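Local structure of erythrocyte binding antigen 140 (Plasmodium falciparum, 4GF2) at residues S437-I440 and F441-K444; R358-E361 and E362-K365; K450-V453 and W454-M457; K289-N293 and G294-N298. The protein probably binds a receptor on the host erythrocyte surface during invasion, through an extracellular region, the part described here, that carries two Duffy-binding-like domains. The protein carries 3 engineered substitutions. All coordinates share one frame; numbering follows the deposited sequence.

Contact 1: S437-I440 and F441-K444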
# COMPACT_ATOMS: atom_id res chain seq x y z
N SER A 437 -23.45 6.38 3.43
CA SER A 437 -22.61 6.09 2.29
C SER A 437 -21.19 5.76 2.74
O SER A 437 -20.59 4.80 2.27
CB SER A 437 -22.59 7.29 1.33
OG SER A 437 -21.81 7.01 0.19
N LEU A 438 -20.67 6.55 3.67
CA LEU A 438 -19.33 6.33 4.19
C LEU A 438 -19.25 5.06 5.03
O LEU A 438 -18.24 4.36 5.02
CB LEU A 438 -18.88 7.53 5.03
CG LEU A 438 -18.73 8.85 4.27
CD1 LEU A 438 -18.34 9.96 5.23
CD2 LEU A 438 -17.72 8.71 3.15
N LYS A 439 -20.32 4.78 5.78
CA LYS A 439 -20.38 3.57 6.58
C LYS A 439 -20.24 2.35 5.68
O LYS A 439 -19.40 1.48 5.92
CB LYS A 439 -21.70 3.50 7.36
CG LYS A 439 -21.77 2.36 8.36
CD LYS A 439 -23.18 2.10 8.86
CE LYS A 439 -24.08 1.57 7.75
NZ LYS A 439 -25.23 0.78 8.26
N ILE A 440 -21.07 2.29 4.65
CA ILE A 440 -21.08 1.15 3.74
C ILE A 440 -19.69 0.88 3.17
O ILE A 440 -19.29 -0.27 3.01
CB ILE A 440 -22.09 1.35 2.59
CG1 ILE A 440 -23.51 1.40 3.13
CG2 ILE A 440 -21.98 0.21 1.57
CD1 ILE A 440 -24.53 1.94 2.15
N PHE A 441 -18.96 1.94 2.86
CA PHE A 441 -17.60 1.79 2.36
C PHE A 441 -16.71 1.14 3.41
O PHE A 441 -16.04 0.14 3.14
CB PHE A 441 -17.01 3.13 1.95
CG PHE A 441 -15.56 3.05 1.56
CD1 PHE A 441 -15.20 2.81 0.24
CD2 PHE A 441 -14.57 3.21 2.50
CE1 PHE A 441 -13.87 2.74 -0.12
CE2 PHE A 441 -13.23 3.13 2.15
CZ PHE A 441 -12.88 2.90 0.83
N ARG A 442 -16.70 1.71 4.60
CA ARG A 442 -15.89 1.17 5.69
C ARG A 442 -16.26 -0.29 5.94
O ARG A 442 -15.39 -1.14 6.06
CB ARG A 442 -16.08 2.00 6.96
CG ARG A 442 -15.55 3.43 6.85
CD ARG A 442 -15.48 4.10 8.22
NE ARG A 442 -16.73 3.94 8.95
CZ ARG A 442 -17.76 4.78 8.87
NH1 ARG A 442 -17.70 5.86 8.10
NH2 ARG A 442 -18.86 4.54 9.58
N GLU A 443 -17.56 -0.57 6.00
CA GLU A 443 -18.03 -1.92 6.26
C GLU A 443 -17.50 -2.90 5.21
O GLU A 443 -17.04 -3.99 5.54
CB GLU A 443 -19.56 -1.96 6.31
CG GLU A 443 -20.14 -1.33 7.56
CD GLU A 443 -21.66 -1.42 7.63
OE1 GLU A 443 -22.27 -1.84 6.63
OE2 GLU A 443 -22.23 -1.06 8.68
N LYS A 444 -17.54 -2.49 3.94
CA LYS A 444 -17.01 -3.32 2.86
C LYS A 444 -15.50 -3.45 2.97
O LYS A 444 -14.93 -4.50 2.68
CB LYS A 444 -17.40 -2.75 1.50
CG LYS A 444 -18.87 -2.89 1.16
CD LYS A 444 -19.19 -2.27 -0.19
CE LYS A 444 -20.64 -2.47 -0.58
NZ LYS A 444 -20.96 -1.84 -1.89

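Contact 2: R358-E361 and E362-K365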
# COMPACT_ATOMS: atom_id res chain seq x y z
N ARG A 358 -3.36 11.57 4.81
CA ARG A 358 -3.16 11.72 3.36
C ARG A 358 -4.09 10.81 2.56
O ARG A 358 -4.31 11.03 1.37
CB ARG A 358 -1.69 11.46 3.00
CG ARG A 358 -0.72 12.39 3.72
CD ARG A 358 0.61 12.49 3.01
NE ARG A 358 1.43 13.57 3.56
CZ ARG A 358 2.55 14.03 3.00
NH1 ARG A 358 3.00 13.51 1.87
NH2 ARG A 358 3.22 15.02 3.58
N GLY A 359 -4.63 9.79 3.21
CA GLY A 359 -5.66 8.96 2.61
C GLY A 359 -5.17 7.90 1.64
O GLY A 359 -5.86 7.59 0.66
N HIS A 360 -3.99 7.34 1.89
CA HIS A 360 -3.47 6.26 1.05
C HIS A 360 -3.88 4.92 1.65
O HIS A 360 -3.58 4.63 2.81
CB HIS A 360 -1.95 6.36 0.94
CG HIS A 360 -1.47 7.61 0.27
ND1 HIS A 360 -1.71 7.89 -1.06
CD2 HIS A 360 -0.75 8.66 0.75
CE1 HIS A 360 -1.16 9.05 -1.37
NE2 HIS A 360 -0.58 9.54 -0.29
N GLU A 361 -4.57 4.11 0.86
CA GLU A 361 -5.08 2.83 1.35
C GLU A 361 -3.97 1.91 1.85
O GLU A 361 -4.12 1.27 2.89
CB GLU A 361 -5.89 2.10 0.28
CG GLU A 361 -6.74 0.97 0.87
CD GLU A 361 -7.39 0.09 -0.17
OE1 GLU A 361 -7.93 0.63 -1.17
OE2 GLU A 361 -7.38 -1.14 0.01
N GLU A 362 -2.87 1.83 1.12
CA GLU A 362 -1.78 0.93 1.48
C GLU A 362 -1.14 1.34 2.80
O GLU A 362 -0.79 0.49 3.61
CB GLU A 362 -0.73 0.87 0.37
CG GLU A 362 -1.20 0.14 -0.88
CD GLU A 362 -1.74 -1.25 -0.59
OE1 GLU A 362 -1.15 -1.96 0.25
OE2 GLU A 362 -2.77 -1.62 -1.20
N ASP A 363 -0.99 2.64 3.01
CA ASP A 363 -0.48 3.13 4.28
C ASP A 363 -1.47 2.80 5.38
O ASP A 363 -1.08 2.39 6.48
CB ASP A 363 -0.25 4.64 4.23
CG ASP A 363 0.94 5.03 3.37
OD1 ASP A 363 1.77 4.14 3.07
OD2 ASP A 363 1.04 6.21 2.99
N TYR A 364 -2.75 2.97 5.09
CA TYR A 364 -3.77 2.74 6.09
C TYR A 364 -3.81 1.26 6.48
O TYR A 364 -3.86 0.93 7.66
CB TYR A 364 -5.14 3.19 5.58
CG TYR A 364 -6.20 3.13 6.65
CD1 TYR A 364 -6.92 1.97 6.87
CD2 TYR A 364 -6.45 4.23 7.46
CE1 TYR A 364 -7.88 1.91 7.85
CE2 TYR A 364 -7.42 4.18 8.45
CZ TYR A 364 -8.13 3.01 8.64
OH TYR A 364 -9.09 2.93 9.62
N LYS A 365 -3.76 0.39 5.48
CA LYS A 365 -3.76 -1.05 5.72
C LYS A 365 -2.54 -1.41 6.55
O LYS A 365 -2.64 -2.13 7.55
CB LYS A 365 -3.73 -1.79 4.38
CG LYS A 365 -3.77 -3.30 4.50
CD LYS A 365 -3.62 -3.96 3.13
CE LYS A 365 -3.64 -5.48 3.24
NZ LYS A 365 -3.47 -6.14 1.91

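Contact 3: K450-V453 and W454-M457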
# COMPACT_ATOMS: atom_id res chain seq x y z
N LYS A 450 -10.56 -8.06 6.93
CA LYS A 450 -10.73 -8.64 8.26
C LYS A 450 -10.02 -9.99 8.41
O LYS A 450 -9.69 -10.40 9.52
CB LYS A 450 -12.21 -8.79 8.59
CG LYS A 450 -12.94 -9.77 7.68
CD LYS A 450 -14.40 -9.90 8.06
CE LYS A 450 -15.11 -10.90 7.18
NZ LYS A 450 -16.54 -11.03 7.54
N GLU A 451 -9.81 -10.67 7.29
CA GLU A 451 -9.15 -11.98 7.32
C GLU A 451 -7.66 -11.85 7.64
O GLU A 451 -7.15 -12.53 8.52
CB GLU A 451 -9.35 -12.70 5.98
CG GLU A 451 -10.79 -13.07 5.69
CD GLU A 451 -10.97 -13.72 4.33
OE1 GLU A 451 -10.00 -13.74 3.54
OE2 GLU A 451 -12.09 -14.21 4.05
N ASN A 452 -6.98 -10.97 6.92
CA ASN A 452 -5.57 -10.71 7.19
C ASN A 452 -5.36 -10.18 8.61
O ASN A 452 -4.37 -10.52 9.26
CB ASN A 452 -5.00 -9.72 6.18
CG ASN A 452 -4.61 -10.37 4.87
OD1 ASN A 452 -4.21 -11.54 4.84
ND2 ASN A 452 -4.73 -9.63 3.78
N VAL A 453 -6.28 -9.36 9.09
CA VAL A 453 -6.18 -8.83 10.43
C VAL A 453 -6.17 -9.98 11.43
O VAL A 453 -5.35 -10.02 12.34
CB VAL A 453 -7.34 -7.87 10.76
CG1 VAL A 453 -7.32 -7.49 12.24
CG2 VAL A 453 -7.25 -6.62 9.89
N TRP A 454 -7.07 -10.94 11.23
CA TRP A 454 -7.12 -12.08 12.13
C TRP A 454 -5.88 -12.96 11.97
O TRP A 454 -5.40 -13.54 12.95
CB TRP A 454 -8.37 -12.93 11.88
CG TRP A 454 -8.37 -14.14 12.74
CD1 TRP A 454 -8.21 -15.43 12.34
CD2 TRP A 454 -8.49 -14.18 14.17
NE1 TRP A 454 -8.24 -16.27 13.43
CE2 TRP A 454 -8.41 -15.52 14.56
CE3 TRP A 454 -8.67 -13.20 15.15
CZ2 TRP A 454 -8.50 -15.92 15.89
CZ3 TRP A 454 -8.76 -13.59 16.47
CH2 TRP A 454 -8.68 -14.94 16.82
N LYS A 455 -5.38 -13.07 10.75
CA LYS A 455 -4.19 -13.88 10.49
C LYS A 455 -3.01 -13.42 11.34
O LYS A 455 -2.33 -14.23 11.96
CB LYS A 455 -3.81 -13.82 9.01
CG LYS A 455 -4.53 -14.83 8.14
CD LYS A 455 -4.11 -14.73 6.68
CE LYS A 455 -4.77 -15.81 5.84
NZ LYS A 455 -4.41 -15.71 4.40
N VAL A 456 -2.76 -12.11 11.37
CA VAL A 456 -1.60 -11.59 12.08
C VAL A 456 -1.81 -11.64 13.59
O VAL A 456 -0.85 -11.85 14.34
CB VAL A 456 -1.23 -10.14 11.65
CG1 VAL A 456 -0.93 -10.09 10.16
CG2 VAL A 456 -2.33 -9.16 12.00
N MET A 457 -3.05 -11.46 14.05
CA MET A 457 -3.33 -11.48 15.48
C MET A 457 -3.30 -12.90 16.01
O MET A 457 -2.92 -13.13 17.16
CB MET A 457 -4.69 -10.85 15.77
CG MET A 457 -4.76 -9.35 15.51
SD MET A 457 -6.30 -8.63 16.10
CE MET A 457 -6.03 -8.59 17.86

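Contact 4: K289-N293 and G294-N298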
# COMPACT_ATOMS: atom_id res chain seq x y z
N LYS A 289 5.28 -8.50 7.28
CA LYS A 289 5.77 -9.49 6.33
C LYS A 289 6.17 -10.77 7.04
O LYS A 289 5.97 -11.87 6.52
CB LYS A 289 6.96 -8.93 5.54
CG LYS A 289 6.57 -7.91 4.48
CD LYS A 289 7.77 -7.51 3.64
CE LYS A 289 7.42 -6.43 2.63
NZ LYS A 289 8.59 -6.08 1.76
N SER A 290 6.73 -10.63 8.24
CA SER A 290 7.10 -11.78 9.05
C SER A 290 5.86 -12.57 9.45
O SER A 290 5.82 -13.79 9.32
CB SER A 290 7.86 -11.33 10.30
OG SER A 290 8.24 -12.45 11.09
N PHE A 291 4.84 -11.85 9.93
CA PHE A 291 3.60 -12.47 10.40
C PHE A 291 2.78 -13.10 9.29
O PHE A 291 2.03 -14.05 9.53
CB PHE A 291 2.74 -11.43 11.12
CG PHE A 291 3.07 -11.27 12.58
CD1 PHE A 291 4.29 -10.77 12.99
CD2 PHE A 291 2.14 -11.61 13.55
CE1 PHE A 291 4.58 -10.62 14.33
CE2 PHE A 291 2.43 -11.47 14.89
CZ PHE A 291 3.65 -10.97 15.28
N LEU A 292 2.91 -12.59 8.07
CA LEU A 292 2.11 -13.08 6.95
C LEU A 292 2.88 -14.02 6.03
O LEU A 292 2.29 -14.89 5.39
CB LEU A 292 1.56 -11.92 6.13
CG LEU A 292 0.43 -11.11 6.77
CD1 LEU A 292 0.00 -10.00 5.83
CD2 LEU A 292 -0.76 -11.99 7.12
N ASN A 293 4.19 -13.83 5.94
CA ASN A 293 5.00 -14.58 4.99
C ASN A 293 6.30 -15.14 5.58
O ASN A 293 6.94 -16.00 4.96
CB ASN A 293 5.34 -13.70 3.78
CG ASN A 293 4.10 -13.21 3.06
OD1 ASN A 293 3.54 -13.91 2.22
ND2 ASN A 293 3.67 -11.99 3.38
N GLY A 294 6.69 -14.67 6.75
CA GLY A 294 8.00 -14.99 7.30
C GLY A 294 7.95 -15.88 8.53
O GLY A 294 6.98 -16.62 8.73
N PRO A 295 8.99 -15.80 9.37
CA PRO A 295 9.15 -16.61 10.58
C PRO A 295 7.92 -16.61 11.50
O PRO A 295 7.42 -17.67 11.86
CB PRO A 295 10.34 -15.96 11.29
CG PRO A 295 11.13 -15.34 10.19
CD PRO A 295 10.13 -14.88 9.18
N ALA A 296 7.46 -15.42 11.87
CA ALA A 296 6.34 -15.30 12.80
C ALA A 296 5.13 -16.12 12.34
O ALA A 296 4.37 -16.62 13.16
CB ALA A 296 5.95 -13.84 12.96
N LYS A 297 4.98 -16.25 11.03
CA LYS A 297 3.83 -16.94 10.45
C LYS A 297 3.65 -18.35 11.02
O LYS A 297 2.53 -18.75 11.33
CB LYS A 297 3.97 -17.01 8.93
CG LYS A 297 2.79 -17.64 8.22
CD LYS A 297 3.07 -17.81 6.74
CE LYS A 297 1.93 -18.52 6.03
NZ LYS A 297 2.21 -18.71 4.58
N ASN A 298 4.75 -19.09 11.14
CA ASN A 298 4.68 -20.49 11.56
C ASN A 298 5.47 -20.77 12.84
O ASN A 298 5.86 -21.91 13.09
CB ASN A 298 5.21 -21.39 10.44
CG ASN A 298 4.57 -21.09 9.10
OD1 ASN A 298 3.39 -21.37 8.88
ND2 ASN A 298 5.35 -20.53 8.18

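Contact 1: S437-I440 and F441-K444
The carbonyl oxygen of Lys-439 takes the shortest bond here: Glu-443 N donates to Lys-439 O at 2.8 Å. The side chains of the same two residues meet one turn apart on helix 435-457. The Lys-439 chain leaves on the side away from its backbone N (chi1 -173°), which carries CG and CD past Glu-443 OE2. A bend at chi3 (67°) then curls CE and NZ round the same oxygen. Lys-439 CD and CE each lie 3.3 Å from Glu-443 OE2. The ammonium closes a salt bridge there, Lys-439 NZ to Glu-443 OE2, at 3.5 Å.

Arg-442 folds back along the helix instead. One face of its guanidinium lies against the backbone of the preceding turn, with Lys-439 CA 3.4 Å above the plane and offset toward the rim. The group is held from outside: NH1 bonds to Asn-425 OD1 and NH2 to Lys-407 O. Phe-441 and Arg-442 both rest on Leu-424 of helix 415-427. On another side, Ile-440 and Lys-444 run side by side, with Ile-440 CG2 3.7 Å from Lys-444 CE. The methylene chain of the lysine makes this contact.

Lys-439 and Arg-442 thus play different parts. Lys-439 pairs within the helix at the surface. Arg-442 is buried, and its bonds tie this helix to neighbouring parts of the Duffy-binding-like domain.

Contact 2: R358-E361 and E362-K365
At the start of helix 361-382, His-360 at the N-cap position packs beside Asp-363. Asp-363 OD2 comes 3.6 Å from His-360 CB. Chi1 of Asp-363 (-72°) swings its carboxylate to the side of its own backbone N, back toward the N-cap residue. The imidazole is modelled in two conformers, so its position is tentative. In one of them the two side chains point the same way, and Asp-363 OD2 is 3.8 Å from His-360 CD2. There the carboxylate is turned 82° from the ring plane, and its oxygen approaches obliquely.

The backbone starts the helical ladder at the same place. Tyr-364 N donates to His-360 O at 2.9 Å, and Lys-365 N to Glu-361 O at 2.8 Å. This turn belongs to the second Duffy-binding-like domain, a mostly helical fold. Asp-363 also reaches beyond it, with OD1 in a salt bridge to Arg-216. That bond probably fixes the rotation of the carboxylate.

Tyr-364 leaves on a different side. Its hydroxyl bonds to Met-420 O, and its ring meets Trp-445 edge-to-face. The ring is buried against helix 415-427, touching Asn-423, Leu-424 and Val-427. Glu-361 and Glu-362 are exposed at the surface, their OE2 atoms 4.8 Å apart.

Contact 3: K450-V453 and W454-M457
Val-453 and Met-457 form the packed side of this helical turn. Their side chains run side by side and point the same way, with Val-453 CG1 4.2 Å from Met-457 SD. A chi1 of -68° lays the Met-457 chain back along the previous turn, and Met-457 CG sits 3.3 Å from Val-453 O. Val-456 packs closer still to that carbonyl, its CG2 lying 3.2 Å from Val-453 O. Val-453, Val-456 and Met-457 are buried, and all three touch Ser-372 of helix 361-382. Trp-454 is buried as well. Its indole stacks on Tyr-470 and meets Tyr-399 edge-to-face.

The more open side is looser. Asn-452 and Lys-455 pass each other at a slant, and Asn-452 OD1 touches the aliphatic chain at Lys-455 CD, 3.7 Å away. The lysine ammonium is farther off, so this is packing and not a polar bond. Lys-455 also touches Leu-292 of helix 285-293. Glu-451 and Lys-455 carry opposite charges, but Glu-451 OE1 and Lys-455 NZ stay 6.0 Å apart. Any attraction between them is probably weak.

Backbone bonds run through the turn, from Trp-454 N to Lys-450 O up to Met-457 N to Val-453 O at 3.2 Å. One side buried among helices and the other more polar is the pattern of an amphipathic helix, here in the helical Duffy-binding-like fold.

Contact 4: K289-N293 and G294-N298
A chi1 of -179° turns the Ser-290 hydroxyl away from its own amide and points it at the turn that follows helix 285-293. Phe-291 has chi1 -86°, with its ring presented to the same turn. Ala-296 meets both. Its N donates to Ser-290 OG at 3.2 Å in a fairly straight bond (160° at the hydrogen). Its methyl lies over one face of the phenyl ring, offset toward the rim. Ala-296 CB is 3.5 Å from Phe-291 CD1, and the contact is a CH-pi interaction. Ala-296 CB is also 3.3 Å from Ser-290 OG, so the methyl touches both the hydroxyl and the ring.

The carbonyl of Ser-290 takes two backbone donors. Gly-294 N binds Ser-290 O at 2.9 Å, from well above the carbonyl plane. Lys-297 N reaches the same oxygen in a weak bond. Together they turn the chain back toward the last turn of the helix. The extended Lys-297 chain runs past the Phe-291 carbonyl to that of Leu-292, with Lys-297 CD 3.3 Å from Leu-292 O.

Phe-291 and Ala-296 are buried, while Asn-293, Pro-295 and Lys-297 are exposed. The turn leads into helix 300-304, where Ala-303 touches both Phe-291 and Ala-296. Phe-291 also packs on Val-456 of helix 435-457 and on Ile-373 and Gln-377 of helix 361-382.

Overall arrangement
Contacts 1 and 3 lie on the same helix, 435-457, with centres about 19 Å apart. Contact 1 is at the surface and carries a salt bridge and a buried arginine. Contact 3 is partly buried and mainly apolar. Contact 2 opens helix 361-382, also at the surface, and meets contact 3 where Lys-365 lies beside Asn-452. Contact 4 follows the last turns of helix 285-293 and is partly buried. It packs directly on contact 3, with Phe-291 and Leu-292 against Val-456; the centres of the two contacts are about 12 Å apart. Contacts 2 and 4 lie near helix ends, whereas contacts 1 and 3 are turns within a helix. Contacts 1 and 4 are the farthest apart, about 30 Å between centres.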